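Local coordinates for protein beta-1,3-glucosyltransferase (Paecilomyces sp. J18, PDB 5JVV) that is a fungal carbohydrate-active enzyme of the beta-1,3-glucosyltransferase type, built as a beta sandwich of two curved sheets, at residues A[28-33]-A[272-277]; A[96-101]-A[260-265]. One frame throughout, in Å; residues are numbered along the deposited sequence.

Contact 1 of 2, residues A[28-33]-A[272-277]; sequences NGFVHY and SCIDFV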
loop_
_atom_site.group_PDB
_atom_site.type_symbol
_atom_site.label_atom_id
_atom_site.label_comp_id
_atom_site.label_asym_id
_atom_site.label_seq_id
_atom_site.Cartn_x
_atom_site.Cartn_y
_atom_site.Cartn_z
ATOM N N ASN A 28 -9.489 11.472 -4.720
ATOM C CA ASN A 28 -10.737 12.145 -4.352
ATOM C C ASN A 28 -11.298 11.707 -3.016
ATOM O O ASN A 28 -12.507 11.804 -2.767
ATOM C CB ASN A 28 -11.785 11.981 -5.458
ATOM C CG ASN A 28 -11.320 12.560 -6.771
ATOM O OD1 ASN A 28 -10.946 13.735 -6.841
ATOM N ND2 ASN A 28 -11.293 11.736 -7.804
ATOM N N GLY A 29 -10.408 11.244 -2.144
ATOM C CA GLY A 29 -10.825 10.775 -0.842
ATOM C C GLY A 29 -11.234 11.866 0.132
ATOM O O GLY A 29 -10.908 13.054 -0.034
ATOM N N PHE A 30 -11.969 11.450 1.159
ATOM C CA PHE A 30 -12.322 12.311 2.277
ATOM C C PHE A 30 -11.147 12.308 3.250
ATOM O O PHE A 30 -11.234 11.781 4.371
ATOM C CB PHE A 30 -13.600 11.786 2.935
ATOM C CG PHE A 30 -14.143 12.667 4.029
ATOM C CD1 PHE A 30 -14.689 13.911 3.741
ATOM C CD2 PHE A 30 -14.135 12.231 5.352
ATOM C CE1 PHE A 30 -15.202 14.704 4.747
ATOM C CE2 PHE A 30 -14.645 13.019 6.366
ATOM C CZ PHE A 30 -15.183 14.258 6.068
ATOM N N VAL A 31 -10.039 12.888 2.796
ATOM C CA VAL A 31 -8.788 12.882 3.544
ATOM C C VAL A 31 -8.203 14.286 3.489
ATOM O O VAL A 31 -8.391 15.013 2.509
ATOM C CB VAL A 31 -7.783 11.869 2.915
ATOM C CG1 VAL A 31 -7.365 12.319 1.525
ATOM C CG2 VAL A 31 -6.573 11.677 3.802
ATOM N N HIS A 32 -7.494 14.659 4.547
ATOM C CA HIS A 32 -6.776 15.919 4.596
ATOM C C HIS A 32 -5.309 15.574 4.806
ATOM O O HIS A 32 -4.858 15.347 5.932
ATOM C CB HIS A 32 -7.309 16.776 5.742
ATOM C CG HIS A 32 -6.815 18.193 5.744
ATOM N ND1 HIS A 32 -5.790 18.636 4.938
ATOM C CD2 HIS A 32 -7.225 19.268 6.459
ATOM C CE1 HIS A 32 -5.584 19.923 5.160
ATOM N NE2 HIS A 32 -6.441 20.331 6.076
ATOM N N TYR A 33 -4.570 15.515 3.710
ATOM C CA TYR A 33 -3.156 15.187 3.779
ATOM C C TYR A 33 -2.397 16.397 4.319
ATOM O O TYR A 33 -2.570 17.518 3.823
ATOM C CB TYR A 33 -2.654 14.821 2.395
ATOM C CG TYR A 33 -2.962 13.403 1.962
ATOM C CD1 TYR A 33 -2.864 12.332 2.849
ATOM C CD2 TYR A 33 -3.330 13.134 0.651
ATOM C CE1 TYR A 33 -3.122 11.028 2.423
ATOM C CE2 TYR A 33 -3.596 11.842 0.226
ATOM C CZ TYR A 33 -3.487 10.796 1.117
ATOM O OH TYR A 33 -3.732 9.509 0.684
ATOM N N SER A 272 -22.456 7.729 2.433
ATOM C CA SER A 272 -22.465 6.900 3.645
ATOM C C SER A 272 -21.062 6.703 4.179
ATOM O O SER A 272 -20.843 6.709 5.396
ATOM C CB SER A 272 -23.130 5.551 3.374
ATOM O OG SER A 272 -24.486 5.742 2.996
ATOM N N CYS A 273 -20.109 6.529 3.270
ATOM C CA CYS A 273 -18.709 6.394 3.646
ATOM C C CYS A 273 -18.224 7.655 4.371
ATOM O O CYS A 273 -17.568 7.578 5.415
ATOM C CB CYS A 273 -17.873 6.150 2.392
ATOM S SG CYS A 273 -16.138 5.782 2.756
ATOM N N ILE A 274 -18.555 8.817 3.812
ATOM C CA ILE A 274 -18.142 10.086 4.412
ATOM C C ILE A 274 -18.762 10.232 5.796
ATOM O O ILE A 274 -18.085 10.646 6.750
ATOM C CB ILE A 274 -18.493 11.275 3.497
ATOM C CG1 ILE A 274 -17.614 11.236 2.250
ATOM C CG2 ILE A 274 -18.266 12.596 4.230
ATOM C CD1 ILE A 274 -18.050 12.204 1.146
ATOM N N ASP A 275 -20.036 9.867 5.923
ATOM C CA ASP A 275 -20.710 9.881 7.227
ATOM C C ASP A 275 -19.952 9.057 8.280
ATOM O O ASP A 275 -19.701 9.534 9.373
ATOM C CB ASP A 275 -22.171 9.414 7.086
ATOM C CG ASP A 275 -22.965 9.553 8.375
ATOM O OD1 ASP A 275 -22.817 10.574 9.080
ATOM O OD2 ASP A 275 -23.754 8.636 8.689
ATOM N N PHE A 276 -19.561 7.835 7.931
ATOM C CA PHE A 276 -18.849 6.969 8.861
ATOM C C PHE A 276 -17.503 7.587 9.247
ATOM O O PHE A 276 -17.173 7.707 10.439
ATOM C CB PHE A 276 -18.649 5.593 8.216
ATOM C CG PHE A 276 -18.156 4.536 9.164
ATOM C CD1 PHE A 276 -19.036 3.596 9.689
ATOM C CD2 PHE A 276 -16.813 4.466 9.515
ATOM C CE1 PHE A 276 -18.576 2.612 10.565
ATOM C CE2 PHE A 276 -16.351 3.480 10.379
ATOM C CZ PHE A 276 -17.236 2.559 10.910
ATOM N N VAL A 277 -16.731 7.998 8.245
ATOM C CA VAL A 277 -15.395 8.536 8.504
ATOM C C VAL A 277 -15.461 9.850 9.291
ATOM O O VAL A 277 -14.678 10.072 10.217
ATOM C CB VAL A 277 -14.601 8.714 7.195
ATOM C CG1 VAL A 277 -13.277 9.398 7.468
ATOM C CG2 VAL A 277 -14.373 7.366 6.531
#
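Phe30, in the turn that leads into sheet strand 31-33, packs on Ile274 and Val277 of helix 269-279, joining the helix to one end of the mixed sheet. The two helical residues lie three apart, and their side chains meet different parts of one aromatic ring. Methyl CG2 of Ile274 sits almost centrally over a face of the ring: it is 3.8 Å from the Phe30 ring centroid and 12° off the ring normal, a CH-pi contact. Val277 comes in the ring plane instead, its CG1 touching Phe30 CD2 at the edge at 3.6 Å. The CB of Phe30 already points at the helix, 4.1 Å from Ile274 CG1, and chi1 of -175° carries the ring on over Ile274. This apolar packing probably limits how far the ring can move toward the helix. Phe30 is also the centre of an inverse gamma turn, closed by a weak hydrogen bond from Val31 N to Gly29 O. Its backbone is hydrogen-bonded to the backbones of Arg70 and Phe247, while Val277 O accepts from Arg70 NH2. One residue before Ile274, Cys273 is tied to Cys248 by a disulfide, a covalent link between this helix and the chain just beyond strand 240-247. The arrangement is a helix packed against the turn into a beta-sandwich strand, with residues i and i+3 meeting one ring.

Contact 2 of 2, residues A[96-101]-A[260-265]; sequences SICGAW and DSCPLT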
loop_
_atom_site.group_PDB
_atom_site.type_symbol
_atom_site.label_atom_id
_atom_site.label_comp_id
_atom_site.label_asym_id
_atom_site.label_seq_id
_atom_site.Cartn_x
_atom_site.Cartn_y
_atom_site.Cartn_z
ATOM N N SER A 96 -8.844 -3.393 9.003
ATOM C CA SER A 96 -10.035 -3.653 8.215
ATOM C C SER A 96 -11.141 -2.804 8.812
ATOM O O SER A 96 -11.837 -3.226 9.734
ATOM C CB SER A 96 -10.368 -5.140 8.293
ATOM O OG SER A 96 -9.276 -5.897 7.779
ATOM N N ILE A 97 -11.275 -1.589 8.287
ATOM C CA ILE A 97 -12.053 -0.527 8.916
ATOM C C ILE A 97 -12.884 0.174 7.847
ATOM O O ILE A 97 -12.352 0.542 6.809
ATOM C CB ILE A 97 -11.113 0.512 9.577
ATOM C CG1 ILE A 97 -10.257 -0.131 10.675
ATOM C CG2 ILE A 97 -11.908 1.698 10.127
ATOM C CD1 ILE A 97 -9.027 0.702 11.037
ATOM N N CYS A 98 -14.181 0.374 8.101
ATOM C CA CYS A 98 -15.050 1.031 7.134
ATOM C C CYS A 98 -14.523 2.410 6.764
ATOM O O CYS A 98 -14.187 3.214 7.642
ATOM C CB CYS A 98 -16.464 1.140 7.688
ATOM S SG CYS A 98 -17.297 -0.450 7.842
ATOM N N GLY A 99 -14.417 2.656 5.460
ATOM C CA GLY A 99 -13.931 3.925 4.949
ATOM C C GLY A 99 -12.457 3.961 4.595
ATOM O O GLY A 99 -12.052 4.776 3.768
ATOM N N ALA A 100 -11.652 3.096 5.211
ATOM C CA ALA A 100 -10.196 3.162 5.043
ATOM C C ALA A 100 -9.722 2.697 3.664
ATOM O O ALA A 100 -10.305 1.795 3.042
ATOM C CB ALA A 100 -9.493 2.365 6.142
ATOM N N TRP A 101 -8.646 3.313 3.188
ATOM C CA TRP A 101 -8.041 2.938 1.908
ATOM C C TRP A 101 -6.531 3.148 1.989
ATOM O O TRP A 101 -6.001 4.157 1.517
ATOM C CB TRP A 101 -8.678 3.755 0.773
ATOM C CG TRP A 101 -8.170 3.445 -0.617
ATOM C CD1 TRP A 101 -7.249 2.489 -0.981
ATOM C CD2 TRP A 101 -8.561 4.105 -1.823
ATOM N NE1 TRP A 101 -7.048 2.531 -2.342
ATOM C CE2 TRP A 101 -7.843 3.512 -2.878
ATOM C CE3 TRP A 101 -9.453 5.140 -2.112
ATOM C CZ2 TRP A 101 -7.983 3.928 -4.206
ATOM C CZ3 TRP A 101 -9.591 5.558 -3.428
ATOM C CH2 TRP A 101 -8.867 4.946 -4.462
ATOM N N ASP A 260 -19.466 -5.845 3.189
ATOM C CA ASP A 260 -18.368 -5.412 4.031
ATOM C C ASP A 260 -18.806 -5.060 5.445
ATOM O O ASP A 260 -17.979 -4.681 6.272
ATOM C CB ASP A 260 -17.607 -4.242 3.387
ATOM C CG ASP A 260 -18.472 -3.027 3.153
ATOM O OD1 ASP A 260 -19.658 -3.023 3.552
ATOM O OD2 ASP A 260 -17.939 -2.056 2.567
ATOM N N SER A 261 -20.112 -5.184 5.707
ATOM C CA SER A 261 -20.702 -4.876 7.019
ATOM C C SER A 261 -20.669 -3.383 7.352
ATOM O O SER A 261 -20.876 -2.989 8.506
ATOM C CB SER A 261 -20.056 -5.694 8.149
ATOM O OG SER A 261 -20.278 -7.084 7.971
ATOM N N CYS A 262 -20.426 -2.552 6.343
ATOM C CA CYS A 262 -20.377 -1.110 6.560
ATOM C C CYS A 262 -21.759 -0.504 6.355
ATOM O O CYS A 262 -22.429 -0.797 5.369
ATOM C CB CYS A 262 -19.346 -0.471 5.630
ATOM S SG CYS A 262 -17.651 -1.029 5.930
ATOM N N PRO A 263 -22.203 0.337 7.306
ATOM C CA PRO A 263 -23.591 0.813 7.301
ATOM C C PRO A 263 -23.895 1.891 6.257
ATOM O O PRO A 263 -23.138 2.863 6.093
ATOM C CB PRO A 263 -23.757 1.390 8.710
ATOM C CG PRO A 263 -22.407 1.870 9.067
ATOM C CD PRO A 263 -21.448 0.848 8.466
ATOM N N LEU A 264 -25.008 1.702 5.552
ATOM C CA LEU A 264 -25.469 2.656 4.546
ATOM C C LEU A 264 -26.481 3.598 5.174
ATOM O O LEU A 264 -27.609 3.206 5.462
ATOM C CB LEU A 264 -26.071 1.925 3.343
ATOM C CG LEU A 264 -25.040 1.111 2.558
ATOM C CD1 LEU A 264 -25.711 0.170 1.574
ATOM C CD2 LEU A 264 -24.069 2.032 1.827
ATOM N N THR A 265 -26.070 4.843 5.383
ATOM C CA THR A 265 -26.862 5.802 6.157
ATOM C C THR A 265 -27.307 7.009 5.331
ATOM O O THR A 265 -28.168 7.780 5.774
ATOM C CB THR A 265 -26.042 6.352 7.334
ATOM O OG1 THR A 265 -24.788 6.841 6.837
ATOM C CG2 THR A 265 -25.763 5.257 8.374
#
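A covalent bond carries this contact: Cys98 and Cys262, 164 positions apart in sequence, form a disulfide with SG-SG 2.0 Å, and no hydrogen bond crosses between the segments. The bridge has a left-handed twist, chi3 -95°, close to the preferred right angle. In both cysteines SG stands beside the backbone N and opposite the carbonyl carbon; the Cys98 CB and Cys262 CB atoms end 3.9 Å apart. Each half sits in its own turn. Cys98 is the second residue of a type II beta turn, Ile97 to Ala100, closed by Ala100 N to Ile97 O at 3.1 Å, with Gly99 at the third position, where positive phi is required. Cys262 ends an Asx turn: its N gives a hydrogen bond to Asp260 OD1, 2.9 Å, the donor lying 55° out of the carboxylate plane. The other oxygen, Asp260 OD2, is taken by Gly257 N, so both carboxylate oxygens accept from backbone amides. The bridge fastens the loop between helices 249-255 and 269-279 to the turn entering strand 100-107 of the mixed sheet. Beside it, Pro263 CD makes a loose contact with Cys98 SG at 4.4 Å, and the side chains of both residues pack on Phe276.

Contacts 1 and 2 lie on the same side of the chain's centre, about 11 Å apart between centres, and both reach the mixed sheet. Contact 1 is buried and purely apolar in its cross-segment chemistry; contact 2 is only partly buried and covalent, with exposed Ser261 at its margin. Helix 269-279 is common ground: it supplies one side of contact 1, while its Phe276 packs against contact 2, with CD2 3.5 Å from Cys98 O. The loop of contact 2 leads into this helix, and Asp275 OD2 meets Thr265 OG1 at 2.8 Å in a probable hydrogen bond. In these two contacts the loop and the helix meet the sheet at the turns before strands 100-107 and 31-33.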